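Local atomic coordinates of ATP-dependent zinc metalloprotease FtsH (Thermotoga maritima, PDB entry 4M8A), a protein that probably acts as a processive, ATP-dependent zinc metalloprotease on cytoplasmic and membrane proteins, contributing to the quality control of integral membrane proteins. Residues 46-49 / 50-53. Residues are numbered along the deposited sequence; the frame is centred on the assembly and turned at random.
Sequences VDAP and WAVN
The indole of Trp-50 folds back over the backbone that precedes it and lies on Ala-48. The CA of Ala-48 sits 3.7 Å from the centroid of the six-membered ring and only 7° off its normal, a CH-pi contact over the face. CB of Ala-48 meets the same face, 3.6 Å from CZ2 of Trp-50. The chi1 of 51° places CG of Trp-50 between its own N and carbonyl carbon, and this swings the ring back along 47-49. At the benzo end, CD of Pro-49 meets CZ3 of Trp-50 obliquely at 3.7 Å. Tyr-9 of helix 9-17 packs edge-to-face with the indole, and Ile-58 of the second subunit also touches it. With an alanine at this position, Ala-48 would probably lose the cover over its CA and CB, CD of Pro-49 its ring partner, and Tyr-9 its edge-to-face mate.

Further out, CG2 of Val-52 rests 3.5 Å from the carbonyl O of Pro-49. The backbone closes through one bond: N of Ala-51 donates to O of Ala-48 at 3.0 Å. It is fairly straight, 162° at the hydrogen. At the polar edge, the carboxylate of Asp-47 turns to the subunit interface, where OD1 forms a salt bridge with Arg-72 of the second subunit. The i to i+3 bond, with helical angles at Pro-49 and Trp-50, is characteristic of a type I beta turn, here leading from strand 43-47, outermost in the sheet of this chain, toward helix 55-63 in the FtsH periplasmic domain.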
loop_
_atom_site.group_PDB
_atom_site.type_symbol
_atom_site.label_atom_id
_atom_site.label_comp_id
_atom_site.label_asym_id
_atom_site.label_seq_id
_atom_site.Cartn_x
_atom_site.Cartn_y
_atom_site.Cartn_z
ATOM N N VAL B 46 -2.269 -23.882 -3.547
ATOM C CA VAL B 46 -2.148 -23.205 -4.826
ATOM C C VAL B 46 -0.804 -23.583 -5.450
ATOM O O VAL B 46 0.264 -23.257 -4.910
ATOM C CB VAL B 46 -2.204 -21.664 -4.671
ATOM C CG1 VAL B 46 -2.150 -20.992 -6.051
ATOM C CG2 VAL B 46 -3.445 -21.237 -3.907
ATOM N N ASP B 47 -0.850 -24.259 -6.591
ATOM C CA ASP B 47 0.372 -24.647 -7.288
ATOM C C ASP B 47 0.809 -23.469 -8.144
ATOM O O ASP B 47 0.216 -23.205 -9.191
ATOM C CB ASP B 47 0.111 -25.890 -8.147
ATOM C CG ASP B 47 1.384 -26.477 -8.752
ATOM O OD1 ASP B 47 2.390 -25.744 -8.925
ATOM O OD2 ASP B 47 1.375 -27.684 -9.066
ATOM N N ALA B 48 1.822 -22.738 -7.686
ATOM C CA ALA B 48 2.202 -21.477 -8.333
ATOM C C ALA B 48 3.684 -21.179 -8.139
ATOM O O ALA B 48 4.036 -20.281 -7.372
ATOM C CB ALA B 48 1.362 -20.314 -7.789
ATOM N N PRO B 49 4.560 -21.918 -8.847
ATOM C CA PRO B 49 6.005 -21.726 -8.664
ATOM C C PRO B 49 6.489 -20.313 -9.011
ATOM O O PRO B 49 7.538 -19.905 -8.514
ATOM C CB PRO B 49 6.627 -22.746 -9.626
ATOM C CG PRO B 49 5.563 -23.784 -9.834
ATOM C CD PRO B 49 4.252 -23.070 -9.715
ATOM N N TRP B 50 5.732 -19.587 -9.831
ATOM C CA TRP B 50 6.093 -18.224 -10.225
ATOM C C TRP B 50 5.947 -17.224 -9.085
ATOM O O TRP B 50 6.543 -16.158 -9.115
ATOM C CB TRP B 50 5.235 -17.756 -11.400
ATOM C CG TRP B 50 3.760 -17.938 -11.171
ATOM C CD1 TRP B 50 2.900 -17.045 -10.606
ATOM C CD2 TRP B 50 2.978 -19.087 -11.517
ATOM N NE1 TRP B 50 1.626 -17.566 -10.572
ATOM C CE2 TRP B 50 1.647 -18.822 -11.126
ATOM C CE3 TRP B 50 3.274 -20.324 -12.102
ATOM C CZ2 TRP B 50 0.610 -19.742 -11.311
ATOM C CZ3 TRP B 50 2.240 -21.240 -12.293
ATOM C CH2 TRP B 50 0.926 -20.942 -11.900
ATOM N N ALA B 51 5.142 -17.569 -8.087
ATOM C CA ALA B 51 4.808 -16.625 -7.039
ATOM C C ALA B 51 5.934 -16.438 -6.031
ATOM O O ALA B 51 5.997 -15.416 -5.368
ATOM C CB ALA B 51 3.548 -17.087 -6.328
ATOM N N VAL B 52 6.818 -17.422 -5.917
ATOM C CA VAL B 52 7.724 -17.484 -4.776
ATOM C C VAL B 52 8.789 -16.409 -4.788
ATOM O O VAL B 52 9.423 -16.152 -3.763
ATOM C CB VAL B 52 8.398 -18.860 -4.667
ATOM C CG1 VAL B 52 7.342 -19.968 -4.773
ATOM C CG2 VAL B 52 9.482 -19.006 -5.734
ATOM N N ASN B 53 9.000 -15.790 -5.942
ATOM C CA ASN B 53 9.959 -14.697 -6.045
ATOM C C ASN B 53 9.331 -13.435 -6.611
ATOM O O ASN B 53 10.038 -12.536 -7.072
ATOM C CB ASN B 53 11.148 -15.115 -6.911
ATOM C CG ASN B 53 10.718 -15.721 -8.237
ATOM O OD1 ASN B 53 9.647 -15.408 -8.763
ATOM N ND2 ASN B 53 11.547 -16.604 -8.778
#